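Local atomic coordinates of glcnac-alpha-1,4-gal-releasing endo-beta-galactosidase (Clostridium perfringens, PDB entry 1UPS), a protein that probably hydrolyses internal beta-galactosidic linkages of glycans as a calcium-binding family 16 endo-beta-galactosidase, releasing the disaccharide GlcNAc-alpha-1,4-Gal. Residues L43-W48 against A65-E70. Residues are numbered along the deposited sequence; the frame is centred on the assembly and turned at random.
Sequences LDREKW and ANYRFE
The nearest CA atoms, those of L43 and F69, are 8.7 Å apart, and side chains of 65-70 reach across to both the backbone and the side chains of 43-48, without hydrogen bonds between the two. One partner is the strand 66-70; the other is a tightly wound loop in which K47 N and W48 N both donate to D44 O, while E46 N reaches D44 OD1 at 3.0 Å to close an Asx turn. Alternation along the strand decides what the loop meets: Y67 and F69 point toward it, whereas R68 turns to the other side and holds E70 OE2 side-on through NE and NH1. The CB of L43 lies 3.6 Å from Y67 OH and 4.0 Å from Y67 CE2, the two side chains crossing at about a right angle. F69 instead approaches the backbone of L43, with CE2 3.6 Å from L43 N, and its CZ is a looser neighbour of L43 CD1 at 4.3 Å. L43, its CG turned away from the backbone N at chi1 -173°, also touches I98 of strand 94-99. On the exposed side, R45 is extended from CG to NE and brings NH2 within 3.4 Å of Y67 OH, too poorly angled to bond, the guanidinium and ring planes 60° apart. What unites these two ends is D50, whose OD1 is hydrogen-bonded to Y67 OH and salt-bridged to R45 NH2. Here, with the side chain of F69 about 8 Å from the bound calcium ion, a connecting loop packs against aromatic side chains of a strand in one of the two antiparallel sheets of a GH16 beta-sandwich.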
loop_
_atom_site.group_PDB
_atom_site.type_symbol
_atom_site.label_atom_id
_atom_site.label_comp_id
_atom_site.label_asym_id
_atom_site.label_seq_id
_atom_site.Cartn_x
_atom_site.Cartn_y
_atom_site.Cartn_z
ATOM N N LEU A 43 -12.863 12.587 -21.343
ATOM C CA LEU A 43 -12.993 11.995 -20.024
ATOM C C LEU A 43 -14.438 11.541 -19.827
ATOM O O LEU A 43 -15.367 12.279 -20.156
ATOM C CB LEU A 43 -12.636 13.033 -18.967
ATOM C CG LEU A 43 -12.565 12.543 -17.523
ATOM C CD1 LEU A 43 -11.344 11.640 -17.318
ATOM C CD2 LEU A 43 -12.474 13.746 -16.594
ATOM N N ASP A 44 -14.622 10.336 -19.293
ATOM C CA ASP A 44 -15.963 9.790 -19.059
ATOM C C ASP A 44 -16.553 10.461 -17.825
ATOM O O ASP A 44 -16.159 10.158 -16.691
ATOM C CB ASP A 44 -15.887 8.272 -18.862
ATOM C CG ASP A 44 -17.254 7.610 -18.786
ATOM O OD1 ASP A 44 -18.260 8.269 -18.449
ATOM O OD2 ASP A 44 -17.409 6.410 -19.061
ATOM N N ARG A 45 -17.502 11.365 -18.043
ATOM C CA ARG A 45 -18.020 12.175 -16.942
ATOM C C ARG A 45 -19.042 11.436 -16.068
ATOM O O ARG A 45 -19.537 11.976 -15.068
ATOM C CB ARG A 45 -18.552 13.510 -17.476
ATOM C CG ARG A 45 -17.429 14.342 -18.085
ATOM C CD ARG A 45 -17.762 15.792 -18.329
ATOM N NE ARG A 45 -16.626 16.492 -18.933
ATOM C CZ ARG A 45 -15.633 17.060 -18.241
ATOM N NH1 ARG A 45 -15.634 17.029 -16.910
ATOM N NH2 ARG A 45 -14.644 17.676 -18.884
ATOM N N GLU A 46 -19.347 10.197 -16.438
ATOM C CA GLU A 46 -20.118 9.332 -15.559
ATOM C C GLU A 46 -19.209 8.695 -14.505
ATOM O O GLU A 46 -19.698 8.149 -13.512
ATOM C CB GLU A 46 -20.880 8.260 -16.366
ATOM C CG GLU A 46 -22.075 8.797 -17.160
ATOM C CD GLU A 46 -23.097 9.537 -16.304
ATOM O OE1 GLU A 46 -23.520 10.646 -16.707
ATOM O OE2 GLU A 46 -23.494 9.015 -15.234
ATOM N N LYS A 47 -17.893 8.778 -14.704
ATOM C CA LYS A 47 -16.926 8.154 -13.780
ATOM C C LYS A 47 -16.066 9.171 -13.027
ATOM O O LYS A 47 -15.690 8.939 -11.866
ATOM C CB LYS A 47 -16.007 7.195 -14.551
ATOM C CG LYS A 47 -16.744 6.042 -15.208
ATOM C CD LYS A 47 -15.834 5.122 -16.011
ATOM C CE LYS A 47 -16.675 3.926 -16.548
ATOM N NZ LYS A 47 -15.990 3.164 -17.619
ATOM N N TRP A 48 -15.742 10.279 -13.699
ATOM C CA TRP A 48 -14.758 11.252 -13.198
ATOM C C TRP A 48 -15.237 12.694 -13.287
ATOM O O TRP A 48 -15.960 13.074 -14.230
ATOM C CB TRP A 48 -13.444 11.167 -14.007
ATOM C CG TRP A 48 -12.856 9.799 -14.050
ATOM C CD1 TRP A 48 -12.947 8.899 -15.080
ATOM C CD2 TRP A 48 -12.107 9.155 -13.015
ATOM N NE1 TRP A 48 -12.282 7.739 -14.752
ATOM C CE2 TRP A 48 -11.778 7.857 -13.482
ATOM C CE3 TRP A 48 -11.683 9.539 -11.727
ATOM C CZ2 TRP A 48 -11.023 6.948 -12.726
ATOM C CZ3 TRP A 48 -10.934 8.631 -10.964
ATOM C CH2 TRP A 48 -10.624 7.341 -11.467
ATOM N N ALA A 65 -8.365 20.575 -14.044
ATOM C CA ALA A 65 -7.207 19.834 -14.531
ATOM C C ALA A 65 -6.918 20.143 -15.985
ATOM O O ALA A 65 -7.835 20.467 -16.750
ATOM C CB ALA A 65 -7.443 18.333 -14.381
ATOM N N ASN A 66 -5.644 20.034 -16.358
ATOM C CA ASN A 66 -5.278 19.923 -17.760
ATOM C C ASN A 66 -4.879 18.498 -18.052
ATOM O O ASN A 66 -4.237 17.859 -17.237
ATOM C CB ASN A 66 -4.174 20.904 -18.133
ATOM C CG ASN A 66 -4.663 22.336 -18.066
ATOM O OD1 ASN A 66 -5.665 22.705 -18.715
ATOM N ND2 ASN A 66 -3.985 23.149 -17.261
ATOM N N TYR A 67 -5.307 18.000 -19.206
ATOM C CA TYR A 67 -5.033 16.609 -19.580
ATOM C C TYR A 67 -5.350 16.411 -21.068
ATOM O O TYR A 67 -6.021 17.256 -21.698
ATOM C CB TYR A 67 -5.855 15.614 -18.725
ATOM C CG TYR A 67 -7.360 15.808 -18.849
ATOM C CD1 TYR A 67 -8.026 16.753 -18.054
ATOM C CD2 TYR A 67 -8.112 15.078 -19.774
ATOM C CE1 TYR A 67 -9.397 16.963 -18.169
ATOM C CE2 TYR A 67 -9.511 15.287 -19.911
ATOM C CZ TYR A 67 -10.137 16.229 -19.091
ATOM O OH TYR A 67 -11.492 16.464 -19.206
ATOM N N ARG A 68 -4.820 15.322 -21.623
ATOM C CA ARG A 68 -5.158 14.852 -22.970
ATOM C C ARG A 68 -5.151 13.329 -22.920
ATOM O O ARG A 68 -4.818 12.732 -21.884
ATOM C CB ARG A 68 -4.166 15.365 -24.029
ATOM C CG ARG A 68 -2.708 14.931 -23.869
ATOM C CD ARG A 68 -1.688 15.690 -24.768
ATOM N NE ARG A 68 -0.378 15.032 -24.769
ATOM C CZ ARG A 68 0.651 15.343 -23.985
ATOM N NH1 ARG A 68 1.779 14.648 -24.072
ATOM N NH2 ARG A 68 0.575 16.335 -23.107
ATOM N N PHE A 69 -5.551 12.713 -24.024
ATOM C CA PHE A 69 -5.428 11.264 -24.169
ATOM C C PHE A 69 -4.449 11.013 -25.293
ATOM O O PHE A 69 -4.559 11.645 -26.344
ATOM C CB PHE A 69 -6.794 10.648 -24.474
ATOM C CG PHE A 69 -7.749 10.744 -23.314
ATOM C CD1 PHE A 69 -7.850 9.701 -22.391
ATOM C CD2 PHE A 69 -8.519 11.896 -23.126
ATOM C CE1 PHE A 69 -8.711 9.799 -21.278
ATOM C CE2 PHE A 69 -9.382 12.004 -22.025
ATOM C CZ PHE A 69 -9.478 10.948 -21.114
ATOM N N GLU A 70 -3.471 10.144 -25.053
ATOM C CA GLU A 70 -2.396 9.888 -26.029
ATOM C C GLU A 70 -2.031 8.406 -25.981
ATOM O O GLU A 70 -1.734 7.871 -24.905
ATOM C CB GLU A 70 -1.176 10.806 -25.760
ATOM C CG GLU A 70 0.038 10.598 -26.680
ATOM C CD GLU A 70 1.156 11.634 -26.477
ATOM O OE1 GLU A 70 2.292 11.444 -27.029
ATOM O OE2 GLU A 70 0.905 12.666 -25.811
#